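Local coordinates for protein putative alpha-galactosidase (Bacteroides fragilis, PDB 4NZJ) that probably hydrolyses terminal, non-reducing alpha-D-galactose residues from alpha-D-galactosides, as a glycosyl hydrolase family 27 enzyme, at residues A[17-22]-A[84-89]; A[71-76]-A[88-93]; A[443-448]-A[468-473]. All coordinates share one frame; numbering follows the deposited sequence.

Contact 1. Residues A[17-22]-A[84-89]; sequences SPHIIG and SVKQLV
The imidazole of His19 leans across the bent aliphatic chain of Lys86, its CE1 lying 3.8 Å from CG of the lysine. Bent at chi2 (71°), the lysine chain passes the ring at a slant and touches it through CG. The neighbouring ring nitrogen, ND1, is tied down through water: a single water molecule sits at the ring edge, in plane, 2.7 Å from His19 ND1, and donates a hydrogen bond to Gln87 O. Ser17 CA lies over one ring face, so the imidazole is held both by packing and by its solvent bridge.

Beyond the histidine the two backbones run parallel. Val89 uses both its polar backbone atoms on this neighbour: its N reaches His19 O at 3.1 Å, and its O accepts from Ile21 N at 3.0 Å. The latter carbonyl also receives a CA-H...O contact from Ile20, the residue placed between the two bonds. On the face that Ile20 and Val89 share, their side chains lie side by side, Ile20 CG1 against Val89 CB (4.0 Å). Leu88 turns to the other face, where its CD1 comes within 3.6 Å of His19 C and reaches Ile21 CG2 more loosely. Phe31 of strand 28-36 also packs on Leu88.

The chemistry changes along the pairing: two direct backbone hydrogen bonds fix the parallel register at Val89, whereas at Gln87 the link is through water. Segment 17-22 thus supplies an edge strand of the Ig-like domain's mixed sheet, held on strand 82-92 by direct hydrogen bonds at one end and by a water bridge from the imidazole at the other.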
ATOM      1  N   SER A  17      -9.584   7.841   3.886  1.00 27.37           N
ATOM      2  CA  SER A  17      -9.150   6.535   4.379  1.00 27.74           C
ATOM      3  C   SER A  17      -7.644   6.532   4.660  1.00 29.43           C
ATOM      4  O   SER A  17      -6.906   7.321   4.062  1.00 30.25           O
ATOM      5  CB  SER A  17      -9.493   5.453   3.347  1.00 28.40           C
ATOM      6  OG  SER A  17     -10.894   5.403   3.122  1.00 29.98           O
ATOM      7  N   PRO A  18      -7.171   5.622   5.538  1.00 28.05           N
ATOM      8  CA  PRO A  18      -7.897   4.543   6.230  1.00 28.47           C
ATOM      9  C   PRO A  18      -8.720   5.025   7.409  1.00 27.07           C
ATOM     10  O   PRO A  18      -8.367   6.018   8.034  1.00 27.97           O
ATOM     11  CB  PRO A  18      -6.774   3.636   6.738  1.00 27.80           C
ATOM     12  CG  PRO A  18      -5.609   4.547   6.915  1.00 28.50           C
ATOM     13  CD  PRO A  18      -5.727   5.583   5.833  1.00 28.66           C
ATOM     14  N   HIS A  19      -9.791   4.298   7.721  1.00 26.44           N
ATOM     15  CA  HIS A  19     -10.632   4.589   8.882  1.00 27.68           C
ATOM     16  C   HIS A  19     -10.443   3.562  10.009  1.00 28.54           C
ATOM     17  O   HIS A  19     -11.234   3.503  10.956  1.00 27.13           O
ATOM     18  CB  HIS A  19     -12.103   4.635   8.455  1.00 30.91           C
ATOM     19  CG  HIS A  19     -12.376   5.601   7.341  1.00 33.04           C
ATOM     20  ND1 HIS A  19     -12.226   6.965   7.482  1.00 36.50           N
ATOM     21  CD2 HIS A  19     -12.799   5.399   6.070  1.00 34.20           C
ATOM     22  CE1 HIS A  19     -12.536   7.560   6.343  1.00 37.17           C
ATOM     23  NE2 HIS A  19     -12.885   6.633   5.470  1.00 36.57           N
ATOM     24  N   ILE A  20      -9.394   2.751   9.896  1.00 27.62           N
ATOM     25  CA  ILE A  20      -9.010   1.815  10.953  1.00 27.15           C
ATOM     26  C   ILE A  20      -7.497   1.705  10.927  1.00 26.65           C
ATOM     27  O   ILE A  20      -6.890   1.761   9.858  1.00 26.29           O
ATOM     28  CB  ILE A  20      -9.671   0.430  10.784  1.00 28.56           C
ATOM     29  CG1 ILE A  20      -9.416  -0.433  12.021  1.00 29.30           C
ATOM     30  CG2 ILE A  20      -9.174  -0.275   9.522  1.00 27.52           C
ATOM     31  CD1 ILE A  20     -10.169  -1.742  12.014  1.00 31.82           C
ATOM     32  N   ILE A  21      -6.887   1.599  12.104  1.00 23.56           N
ATOM     33  CA  ILE A  21      -5.433   1.532  12.218  0.50 23.42           C
ATOM     34  C   ILE A  21      -5.057   0.633  13.398  1.00 23.16           C
ATOM     35  O   ILE A  21      -5.638   0.750  14.480  1.00 23.44           O
ATOM     36  CB  ILE A  21      -4.818   2.950  12.368  0.50 23.95           C
ATOM     37  CG1 ILE A  21      -3.283   2.906  12.350  0.50 24.45           C
ATOM     38  CG2 ILE A  21      -5.300   3.633  13.642  0.50 24.98           C
ATOM     39  CD1 ILE A  21      -2.688   2.710  10.977  0.50 25.83           C
ATOM     40  N   GLY A  22      -4.090  -0.255  13.173  1.00 21.79           N
ATOM     41  CA  GLY A  22      -3.618  -1.180  14.188  1.00 21.09           C
ATOM     42  C   GLY A  22      -2.209  -0.846  14.632  1.00 21.46           C
ATOM     43  O   GLY A  22      -1.391  -0.366  13.842  1.00 22.58           O
ATOM     44  N   SER A  84     -15.428  18.326   8.312  1.00 35.97           N
ATOM     45  CA  SER A  84     -15.578  16.905   8.039  1.00 35.61           C
ATOM     46  C   SER A  84     -15.460  16.194   9.378  1.00 35.86           C
ATOM     47  O   SER A  84     -14.529  16.466  10.139  1.00 33.44           O
ATOM     48  CB  SER A  84     -14.482  16.417   7.086  1.00 35.21           C
ATOM     49  OG  SER A  84     -14.531  15.009   6.870  1.00 34.83           O
ATOM     50  N   VAL A  85     -16.408  15.308   9.667  1.00 35.44           N
ATOM     51  CA  VAL A  85     -16.380  14.496  10.879  1.00 35.31           C
ATOM     52  C   VAL A  85     -16.380  13.034  10.465  1.00 34.70           C
ATOM     53  O   VAL A  85     -17.218  12.615   9.669  1.00 35.60           O
ATOM     54  CB  VAL A  85     -17.587  14.785  11.793  1.00 38.62           C
ATOM     55  CG1 VAL A  85     -17.576  13.868  13.010  1.00 39.12           C
ATOM     56  CG2 VAL A  85     -17.581  16.245  12.224  1.00 39.86           C
ATOM     57  N   LYS A  86     -15.436  12.265  10.998  1.00 32.84           N
ATOM     58  CA  LYS A  86     -15.272  10.870  10.615  1.00 34.42           C
ATOM     59  C   LYS A  86     -14.822  10.052  11.815  1.00 33.22           C
ATOM     60  O   LYS A  86     -14.026  10.525  12.627  1.00 30.79           O
ATOM     61  CB  LYS A  86     -14.215  10.758   9.509  1.00 36.99           C
ATOM     62  CG  LYS A  86     -14.661  10.001   8.274  1.00 43.63           C
ATOM     63  CD  LYS A  86     -15.678  10.807   7.484  1.00 45.65           C
ATOM     64  CE  LYS A  86     -15.925  10.210   6.111  1.00 49.94           C
ATOM     65  NZ  LYS A  86     -17.017  10.924   5.393  1.00 52.67           N
ATOM     66  N   GLN A  87     -15.312   8.820  11.906  1.00 32.92           N
ATOM     67  CA  GLN A  87     -14.863   7.889  12.934  1.00 33.95           C
ATOM     68  C   GLN A  87     -13.518   7.286  12.535  1.00 30.40           C
ATOM     69  O   GLN A  87     -13.252   7.052  11.353  1.00 29.28           O
ATOM     70  CB  GLN A  87     -15.877   6.754  13.138  1.00 38.66           C
ATOM     71  CG  GLN A  87     -17.307   7.188  13.432  1.00 44.74           C
ATOM     72  CD  GLN A  87     -17.489   7.747  14.827  1.00 50.25           C
ATOM     73  OE1 GLN A  87     -17.047   8.856  15.126  1.00 54.48           O
ATOM     74  NE2 GLN A  87     -18.164   6.989  15.687  1.00 51.68           N
ATOM     75  N   LEU A  88     -12.673   7.041  13.530  1.00 28.10           N
ATOM     76  CA  LEU A  88     -11.451   6.261  13.354  1.00 26.82           C
ATOM     77  C   LEU A  88     -11.425   5.195  14.438  1.00 27.07           C
ATOM     78  O   LEU A  88     -11.593   5.502  15.616  1.00 28.10           O
ATOM     79  CB  LEU A  88     -10.211   7.146  13.466  1.00 27.04           C
ATOM     80  CG  LEU A  88      -8.852   6.434  13.488  1.00 26.35           C
ATOM     81  CD1 LEU A  88      -8.539   5.792  12.144  1.00 26.55           C
ATOM     82  CD2 LEU A  88      -7.745   7.395  13.890  1.00 26.41           C
ATOM     83  N   VAL A  89     -11.225   3.942  14.035  1.00 25.96           N
ATOM     84  CA  VAL A  89     -11.068   2.857  14.994  1.00 26.71           C
ATOM     85  C   VAL A  89      -9.579   2.579  15.157  1.00 24.67           C
ATOM     86  O   VAL A  89      -8.871   2.349  14.173  1.00 24.31           O
ATOM     87  CB  VAL A  89     -11.813   1.583  14.548  1.00 29.47           C
ATOM     88  CG1 VAL A  89     -11.493   0.412  15.473  1.00 29.73           C
ATOM     89  CG2 VAL A  89     -13.310   1.849  14.524  1.00 30.27           C
TER
HETATM   90  O   HOH W   1     -11.328   8.334   9.580  1.00 39.86           O

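Contact 2. Residues A[71-76]-A[88-93]; sequences YTVTLK and LVIRIG
Leu75 pushes CD1 against CB of Leu88, 3.7 Å away, and the same methyl also reaches Leu88 CD2 at 4.0 Å. The leucine gets there because its CG stands anti to the carbonyl carbon (chi1 -54°), and so the branch swings obliquely over the base of its neighbour. Val73, directly paired with Leu88, fits its CG2 between two features of the facing strand: the Leu88 carbonyl oxygen and the end of Ile90, whose CD1 is 4.0 Å off. Next comes Tyr71. Its CB stands beside Ile90 CB, while the edge of its ring at CD1 meets Ile90 O in plane at 3.6 Å; farther along the ring, CE1 touches Ile92 CG1. Pro49 and Met65, from loops, pack on Tyr71, whose hydroxyl is hydrogen-bonded to Ser67 O. The bumps on this face thus form a staggered row: Leu75 to Leu88, Val73 to Ile90 and Tyr71 to Ile92 step diagonally, while Tyr71 CB beside Ile90 CB stays within its pair.

Thr72 and Val89 occupy the reverse face. Here the match is slighter: the threonine hydroxyl OG1 lies 3.9 Å from Val89 CG2, the two side chains slanting past each other.

Behind these side chains runs regular antiparallel pairing. In the hydrogen-bonded pairs, Tyr71 N to Ile90 O and Ile90 N to Tyr71 O, like Val73 N to Leu88 O and Leu88 N to Val73 O, are all 2.8 Å; Thr72 with Val89 is the non-hydrogen-bonded pair between them.

The two segments belong to the hairpin of strands 69-79 and 82-92 in the Ig-like domain. Strand 42-46 borders 69-79 on its outer side, where Ala45 meets Val73 and Leu75, and strand 20-23 borders 82-92.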
ATOM      1  N   TYR A  71     -10.683   1.122  20.055  1.00 27.90           N
ATOM      2  CA  TYR A  71     -11.049   2.445  20.529  1.00 29.30           C
ATOM      3  C   TYR A  71     -11.601   3.252  19.362  1.00 29.02           C
ATOM      4  O   TYR A  71     -10.922   3.434  18.355  1.00 28.37           O
ATOM      5  CB  TYR A  71      -9.815   3.140  21.095  1.00 29.24           C
ATOM      6  CG  TYR A  71      -9.180   2.385  22.234  1.00 29.98           C
ATOM      7  CD1 TYR A  71      -8.241   1.383  21.994  1.00 29.26           C
ATOM      8  CD2 TYR A  71      -9.530   2.658  23.554  1.00 32.40           C
ATOM      9  CE1 TYR A  71      -7.665   0.678  23.040  1.00 30.54           C
ATOM     10  CE2 TYR A  71      -8.954   1.964  24.607  1.00 33.32           C
ATOM     11  CZ  TYR A  71      -8.022   0.976  24.343  1.00 32.29           C
ATOM     12  OH  TYR A  71      -7.444   0.287  25.382  1.00 33.77           O
ATOM     13  N   THR A  72     -12.837   3.720  19.493  1.00 30.53           N
ATOM     14  CA  THR A  72     -13.481   4.496  18.437  1.00 32.29           C
ATOM     15  C   THR A  72     -13.356   5.983  18.757  1.00 32.02           C
ATOM     16  O   THR A  72     -13.851   6.454  19.773  1.00 32.82           O
ATOM     17  CB  THR A  72     -14.961   4.107  18.273  1.00 36.30           C
ATOM     18  OG1 THR A  72     -15.047   2.720  17.923  1.00 37.28           O
ATOM     19  CG2 THR A  72     -15.629   4.939  17.178  1.00 37.68           C
ATOM     20  N   VAL A  73     -12.674   6.702  17.872  1.00 29.86           N
ATOM     21  CA  VAL A  73     -12.396   8.117  18.030  1.00 30.08           C
ATOM     22  C   VAL A  73     -13.178   8.885  16.973  1.00 30.33           C
ATOM     23  O   VAL A  73     -13.290   8.438  15.835  1.00 30.93           O
ATOM     24  CB  VAL A  73     -10.887   8.380  17.847  1.00 29.84           C
ATOM     25  CG1 VAL A  73     -10.545   9.844  18.096  1.00 29.90           C
ATOM     26  CG2 VAL A  73     -10.088   7.479  18.777  1.00 30.38           C
ATOM     27  N   THR A  74     -13.726  10.033  17.346  1.00 31.28           N
ATOM     28  CA  THR A  74     -14.400  10.891  16.376  1.00 31.91           C
ATOM     29  C   THR A  74     -13.464  12.031  15.987  1.00 31.31           C
ATOM     30  O   THR A  74     -13.110  12.859  16.823  1.00 32.56           O
ATOM     31  CB  THR A  74     -15.725  11.432  16.931  1.00 34.81           C
ATOM     32  OG1 THR A  74     -16.557  10.328  17.300  1.00 35.50           O
ATOM     33  CG2 THR A  74     -16.448  12.279  15.888  1.00 36.24           C
ATOM     34  N   LEU A  75     -13.054  12.048  14.722  1.00 29.66           N
ATOM     35  CA  LEU A  75     -12.138  13.061  14.209  1.00 29.27           C
ATOM     36  C   LEU A  75     -12.908  14.171  13.530  1.00 29.93           C
ATOM     37  O   LEU A  75     -13.932  13.928  12.896  1.00 29.37           O
ATOM     38  CB  LEU A  75     -11.175  12.454  13.196  1.00 28.40           C
ATOM     39  CG  LEU A  75     -10.370  11.239  13.647  1.00 28.08           C
ATOM     40  CD1 LEU A  75      -9.562  10.687  12.487  1.00 28.16           C
ATOM     41  CD2 LEU A  75      -9.478  11.605  14.821  1.00 28.80           C
ATOM     42  N   LYS A  76     -12.385  15.386  13.641  1.00 29.95           N
ATOM     43  CA  LYS A  76     -12.975  16.552  13.008  1.00 31.31           C
ATOM     44  C   LYS A  76     -11.879  17.377  12.339  1.00 30.74           C
ATOM     45  O   LYS A  76     -10.836  17.630  12.935  1.00 32.29           O
ATOM     46  CB  LYS A  76     -13.711  17.393  14.050  1.00 34.52           C
ATOM     47  CG  LYS A  76     -14.501  18.556  13.484  1.00 38.08           C
ATOM     48  CD  LYS A  76     -15.241  19.278  14.597  1.00 42.05           C
ATOM     49  CE  LYS A  76     -16.081  20.423  14.060  1.00 46.54           C
ATOM     50  NZ  LYS A  76     -16.547  21.328  15.148  1.00 51.29           N
ATOM     51  N   LEU A  88     -12.673   7.041  13.530  1.00 28.10           N
ATOM     52  CA  LEU A  88     -11.451   6.261  13.354  1.00 26.82           C
ATOM     53  C   LEU A  88     -11.425   5.195  14.438  1.00 27.07           C
ATOM     54  O   LEU A  88     -11.593   5.502  15.616  1.00 28.10           O
ATOM     55  CB  LEU A  88     -10.211   7.146  13.466  1.00 27.04           C
ATOM     56  CG  LEU A  88      -8.852   6.434  13.488  1.00 26.35           C
ATOM     57  CD1 LEU A  88      -8.539   5.792  12.144  1.00 26.55           C
ATOM     58  CD2 LEU A  88      -7.745   7.395  13.890  1.00 26.41           C
ATOM     59  N   VAL A  89     -11.225   3.942  14.035  1.00 25.96           N
ATOM     60  CA  VAL A  89     -11.068   2.857  14.994  1.00 26.71           C
ATOM     61  C   VAL A  89      -9.579   2.579  15.157  1.00 24.67           C
ATOM     62  O   VAL A  89      -8.871   2.349  14.173  1.00 24.31           O
ATOM     63  CB  VAL A  89     -11.813   1.583  14.548  1.00 29.47           C
ATOM     64  CG1 VAL A  89     -11.493   0.412  15.473  1.00 29.73           C
ATOM     65  CG2 VAL A  89     -13.310   1.849  14.524  1.00 30.27           C
ATOM     66  N   ILE A  90      -9.107   2.635  16.400  1.00 24.33           N
ATOM     67  CA  ILE A  90      -7.727   2.285  16.716  1.00 23.23           C
ATOM     68  C   ILE A  90      -7.733   0.939  17.428  1.00 22.84           C
ATOM     69  O   ILE A  90      -8.346   0.799  18.481  1.00 25.00           O
ATOM     70  CB  ILE A  90      -7.059   3.350  17.608  1.00 24.01           C
ATOM     71  CG1 ILE A  90      -7.023   4.691  16.865  1.00 24.64           C
ATOM     72  CG2 ILE A  90      -5.650   2.915  18.003  1.00 23.90           C
ATOM     73  CD1 ILE A  90      -6.538   5.861  17.698  1.00 25.42           C
ATOM     74  N   ARG A  91      -7.059  -0.047  16.841  1.00 21.96           N
ATOM     75  CA  ARG A  91      -6.967  -1.370  17.443  1.00 22.86           C
ATOM     76  C   ARG A  91      -5.567  -1.557  17.985  1.00 21.99           C
ATOM     77  O   ARG A  91      -4.588  -1.549  17.229  1.00 21.92           O
ATOM     78  CB  ARG A  91      -7.287  -2.475  16.432  1.00 23.67           C
ATOM     79  CG  ARG A  91      -7.125  -3.887  17.005  1.00 24.21           C
ATOM     80  CD  ARG A  91      -7.726  -4.930  16.079  1.00 25.16           C
ATOM     81  NE  ARG A  91      -9.136  -4.641  15.843  1.00 26.02           N
ATOM     82  CZ  ARG A  91      -9.830  -5.017  14.770  1.00 27.49           C
ATOM     83  NH1 ARG A  91      -9.265  -5.736  13.807  1.00 29.33           N
ATOM     84  NH2 ARG A  91     -11.107  -4.674  14.665  1.00 29.67           N
ATOM     85  N   ILE A  92      -5.476  -1.702  19.305  1.00 21.36           N
ATOM     86  CA  ILE A  92      -4.218  -2.005  19.957  1.00 22.09           C
ATOM     87  C   ILE A  92      -4.217  -3.497  20.259  1.00 22.41           C
ATOM     88  O   ILE A  92      -5.094  -4.000  20.957  1.00 23.58           O
ATOM     89  CB  ILE A  92      -4.028  -1.172  21.239  1.00 23.60           C
ATOM     90  CG1 ILE A  92      -4.106   0.328  20.914  1.00 22.92           C
ATOM     91  CG2 ILE A  92      -2.701  -1.508  21.911  1.00 23.59           C
ATOM     92  CD1 ILE A  92      -3.084   0.827  19.912  1.00 22.89           C
ATOM     93  N   GLY A  93      -3.237  -4.200  19.701  1.00 22.27           N
ATOM     94  CA  GLY A  93      -3.188  -5.656  19.790  1.00 23.88           C
ATOM     95  C   GLY A  93      -2.029  -6.175  18.968  1.00 24.73           C
ATOM     96  O   GLY A  93      -1.003  -5.518  18.868  1.00 24.91           O
TER

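Contact 3. Residues A[443-448]-A[468-473]; sequences YCLDNH and CKVYIF
Leu445 lies against Val470 from its first side-chain carbon onward. Leu445 CB is 3.5 Å from Val470 O, the same oxygen that accepts the hydrogen bond of Leu445 N at 3.1 Å; CG stays close to it as well. At the fork the branches part: CD1 hugs Val470 O and continues to Ile472 CG1, whereas Leu445 CD2 packs on CB and CG1 of Val470, 4.0 Å from each. A chi1 of -84°, with CG roughly anti to the carbonyl carbon, lays the fork along the opposite strand. Helix 378-384 meets this leucine too, through Asp379, Leu380 and Ile383.

The aromatic partner of the contact is Tyr471. In one modelled conformer of Cys444, SG approaches the ring at the edge, in plane, 3.5 Å from Tyr471 CD2, a sulfur-aromatic contact in which the sulfur lies 85° off the ring normal. One face of the same ring carries a water molecule, offset toward the rim. That water donates to Val470 O and, in one of two modelled conformers of Asp446, to Asp446 OD2, and accepts from Asp446 N, so the Val470 carbonyl is gripped by a peptide N-H and a solvent hydrogen bond together. In that conformer Asp446 OD2 stays 3.9 Å from Tyr471 OH.

Tyr443 and Ile472 form a hydrogen-bonded antiparallel pair on the face away from the cysteine, their side chains running side by side, and the Tyr443 hydroxyl bonds to Asp379. Pairing is regular up to Cys444 and then continues through Leu445 and the bridging water as segment 443-448 turns away. It leaves strand 441-444 and turns into the antiparallel neighbour 449-452, a beta hairpin, while 468-473 lies between 413-419 and 441-444 in the antiparallel sheet of the C-terminal beta-sandwich domain.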
ATOM      1  N   TYR A 443     -23.518   3.167  -7.676  1.00 29.68           N
ATOM      2  CA  TYR A 443     -22.613   4.313  -7.732  1.00 29.59           C
ATOM      3  C   TYR A 443     -21.588   4.072  -8.834  1.00 28.32           C
ATOM      4  O   TYR A 443     -20.930   3.029  -8.850  1.00 26.71           O
ATOM      5  CB  TYR A 443     -21.905   4.516  -6.390  1.00 28.45           C
ATOM      6  CG  TYR A 443     -20.889   5.640  -6.394  1.00 28.35           C
ATOM      7  CD1 TYR A 443     -21.297   6.965  -6.480  1.00 30.57           C
ATOM      8  CD2 TYR A 443     -19.526   5.378  -6.310  1.00 27.44           C
ATOM      9  CE1 TYR A 443     -20.378   7.998  -6.487  1.00 30.53           C
ATOM     10  CE2 TYR A 443     -18.597   6.409  -6.316  1.00 27.08           C
ATOM     11  CZ  TYR A 443     -19.033   7.720  -6.401  1.00 28.79           C
ATOM     12  OH  TYR A 443     -18.128   8.763  -6.406  1.00 29.26           O
ATOM     13  N   CYS A 444     -21.463   5.038  -9.745  1.00 28.51           N
ATOM     14  CA  CYS A 444     -20.514   4.947 -10.850  0.80 28.31           C
ATOM     15  C   CYS A 444     -19.298   5.828 -10.558  1.00 27.18           C
ATOM     16  O   CYS A 444     -19.421   7.044 -10.389  1.00 28.28           O
ATOM     17  CB  CYS A 444     -21.180   5.364 -12.163  0.80 31.44           C
ATOM     18  SG  CYS A 444     -22.675   4.430 -12.589  0.80 35.23           S
ATOM     19  N   LEU A 445     -18.124   5.214 -10.488  1.00 26.03           N
ATOM     20  CA  LEU A 445     -16.906   5.969 -10.203  1.00 25.77           C
ATOM     21  C   LEU A 445     -16.470   6.859 -11.375  1.00 29.62           C
ATOM     22  O   LEU A 445     -15.786   7.857 -11.158  1.00 29.14           O
ATOM     23  CB  LEU A 445     -15.757   5.042  -9.806  1.00 23.10           C
ATOM     24  CG  LEU A 445     -15.691   4.620  -8.337  1.00 21.62           C
ATOM     25  CD1 LEU A 445     -16.802   3.646  -7.976  1.00 22.37           C
ATOM     26  CD2 LEU A 445     -14.334   4.012  -8.034  1.00 20.47           C
ATOM     27  N   ASP A 446     -16.852   6.496 -12.601  1.00 30.53           N
ATOM     28  CA  ASP A 446     -16.440   7.243 -13.791  0.50 34.08           C
ATOM     29  C   ASP A 446     -16.956   8.683 -13.772  1.00 36.01           C
ATOM     30  O   ASP A 446     -16.246   9.610 -14.165  1.00 38.38           O
ATOM     31  CB  ASP A 446     -16.877   6.517 -15.081  0.50 36.04           C
ATOM     32  CG  ASP A 446     -18.394   6.459 -15.257  0.50 39.93           C
ATOM     33  OD1 ASP A 446     -19.007   7.504 -15.549  0.50 44.73           O
ATOM     34  OD2 ASP A 446     -18.976   5.359 -15.142  0.50 42.72           O
ATOM     35  N   ASN A 447     -18.194   8.865 -13.313  1.00 36.45           N
ATOM     36  CA  ASN A 447     -18.827  10.189 -13.270  1.00 39.17           C
ATOM     37  C   ASN A 447     -19.331  10.622 -11.884  1.00 37.42           C
ATOM     38  O   ASN A 447     -19.947  11.681 -11.758  1.00 39.71           O
ATOM     39  CB  ASN A 447     -19.968  10.254 -14.297  1.00 42.53           C
ATOM     40  CG  ASN A 447     -21.009   9.162 -14.099  1.00 44.39           C
ATOM     41  OD1 ASN A 447     -21.179   8.635 -13.002  1.00 42.65           O
ATOM     42  ND2 ASN A 447     -21.711   8.818 -15.172  1.00 48.71           N
ATOM     43  N   HIS A 448     -19.070   9.802 -10.864  1.00 35.66           N
ATOM     44  CA  HIS A 448     -19.423  10.102  -9.466  1.00 36.74           C
ATOM     45  C   HIS A 448     -20.928  10.247  -9.232  1.00 37.55           C
ATOM     46  O   HIS A 448     -21.363  10.972  -8.332  1.00 39.94           O
ATOM     47  CB  HIS A 448     -18.665  11.343  -8.972  1.00 40.51           C
ATOM     48  CG  HIS A 448     -17.183  11.245  -9.152  1.00 41.79           C
ATOM     49  ND1 HIS A 448     -16.547  11.638 -10.310  1.00 43.84           N
ATOM     50  CD2 HIS A 448     -16.215  10.770  -8.333  1.00 43.62           C
ATOM     51  CE1 HIS A 448     -15.249  11.420 -10.192  1.00 42.87           C
ATOM     52  NE2 HIS A 448     -15.022  10.893  -9.002  1.00 43.32           N
ATOM     53  N   CYS A 468     -10.621   0.158 -17.399  1.00 18.94           N
ATOM     54  CA  CYS A 468     -11.306  -0.459 -16.285  1.00 20.15           C
ATOM     55  C   CYS A 468     -12.284   0.557 -15.712  1.00 21.21           C
ATOM     56  O   CYS A 468     -11.870   1.650 -15.309  1.00 21.49           O
ATOM     57  CB  CYS A 468     -10.295  -0.867 -15.226  1.00 19.97           C
ATOM     58  SG  CYS A 468     -11.011  -1.736 -13.821  1.00 22.23           S
ATOM     59  N   LYS A 469     -13.573   0.228 -15.731  1.00 21.97           N
ATOM     60  CA  LYS A 469     -14.581   1.049 -15.067  1.00 21.55           C
ATOM     61  C   LYS A 469     -15.082   0.323 -13.835  1.00 22.03           C
ATOM     62  O   LYS A 469     -15.283  -0.898 -13.857  1.00 21.60           O
ATOM     63  CB  LYS A 469     -15.741   1.386 -15.998  1.00 23.11           C
ATOM     64  CG  LYS A 469     -15.395   2.452 -17.021  1.00 24.90           C
ATOM     65  CD  LYS A 469     -16.583   2.797 -17.900  1.00 25.47           C
ATOM     66  CE  LYS A 469     -16.236   3.913 -18.868  1.00 27.99           C
ATOM     67  NZ  LYS A 469     -17.388   4.300 -19.717  1.00 29.09           N
ATOM     68  N   VAL A 470     -15.279   1.080 -12.763  1.00 20.43           N
ATOM     69  CA  VAL A 470     -15.648   0.516 -11.473  1.00 21.38           C
ATOM     70  C   VAL A 470     -16.978   1.092 -10.998  1.00 21.15           C
ATOM     71  O   VAL A 470     -17.285   2.278 -11.203  1.00 21.35           O
ATOM     72  CB  VAL A 470     -14.546   0.774 -10.422  1.00 20.62           C
ATOM     73  CG1 VAL A 470     -14.919   0.175  -9.071  1.00 22.23           C
ATOM     74  CG2 VAL A 470     -13.212   0.230 -10.907  1.00 20.83           C
ATOM     75  N   TYR A 471     -17.765   0.225 -10.370  1.00 21.79           N
ATOM     76  CA  TYR A 471     -19.090   0.542  -9.876  1.00 23.15           C
ATOM     77  C   TYR A 471     -19.257  -0.040  -8.484  1.00 23.67           C
ATOM     78  O   TYR A 471     -18.609  -1.025  -8.146  1.00 23.38           O
ATOM     79  CB  TYR A 471     -20.143  -0.060 -10.807  1.00 24.85           C
ATOM     80  CG  TYR A 471     -20.010   0.398 -12.237  1.00 25.42           C
ATOM     81  CD1 TYR A 471     -19.135  -0.238 -13.110  1.00 25.56           C
ATOM     82  CD2 TYR A 471     -20.734   1.487 -12.710  1.00 27.29           C
ATOM     83  CE1 TYR A 471     -18.995   0.190 -14.417  1.00 26.27           C
ATOM     84  CE2 TYR A 471     -20.600   1.922 -14.020  1.00 28.12           C
ATOM     85  CZ  TYR A 471     -19.727   1.265 -14.866  1.00 28.19           C
ATOM     86  OH  TYR A 471     -19.579   1.679 -16.169  1.00 30.60           O
ATOM     87  N   ILE A 472     -20.104   0.576  -7.668  1.00 22.90           N
ATOM     88  CA  ILE A 472     -20.456  -0.003  -6.372  1.00 23.48           C
ATOM     89  C   ILE A 472     -21.952  -0.285  -6.357  1.00 24.81           C
ATOM     90  O   ILE A 472     -22.769   0.629  -6.476  1.00 25.63           O
ATOM     91  CB  ILE A 472     -20.053   0.898  -5.180  1.00 24.51           C
ATOM     92  CG1 ILE A 472     -18.563   1.222  -5.233  1.00 24.76           C
ATOM     93  CG2 ILE A 472     -20.401   0.207  -3.864  1.00 25.51           C
ATOM     94  CD1 ILE A 472     -18.096   2.166  -4.142  1.00 26.08           C
ATOM     95  N   PHE A 473     -22.300  -1.564  -6.215  1.00 24.77           N
ATOM     96  CA  PHE A 473     -23.685  -2.009  -6.271  1.00 26.83           C
ATOM     97  C   PHE A 473     -24.258  -2.205  -4.875  1.00 29.13           C
ATOM     98  O   PHE A 473     -23.603  -2.784  -4.009  1.00 28.86           O
ATOM     99  CB  PHE A 473     -23.791  -3.333  -7.040  1.00 26.89           C
ATOM    100  CG  PHE A 473     -23.720  -3.186  -8.537  1.00 26.80           C
ATOM    101  CD1 PHE A 473     -22.503  -3.028  -9.175  1.00 25.96           C
ATOM    102  CD2 PHE A 473     -24.873  -3.235  -9.311  1.00 28.54           C
ATOM    103  CE1 PHE A 473     -22.433  -2.907 -10.555  1.00 25.75           C
ATOM    104  CE2 PHE A 473     -24.809  -3.118 -10.692  1.00 28.53           C
ATOM    105  CZ  PHE A 473     -23.587  -2.953 -11.313  1.00 27.08           C
TER
HETATM  106  O   HOH W   2     -17.625   3.746 -13.524  1.00 26.67           O

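Contacts 1 and 2 are two sides of one strand: both use 82-92, share Leu88 and Val89, and have centres only 7 Å apart. Contact 1 adds a parallel neighbour and contact 2 an antiparallel one, so together they span three adjacent strands of the Ig-like domain's mixed sheet. They also meet directly, Gln87 OE1 lying 2.7 Å from Thr74 OG1 in a probable hydrogen bond. Contact 3 belongs to the C-terminal sheet, its centre about 23 Å from that of contact 1 and 29 Å from that of contact 2, with no touch between them. The catalytic TIM beta/alpha barrel domain lies between these two domains in sequence.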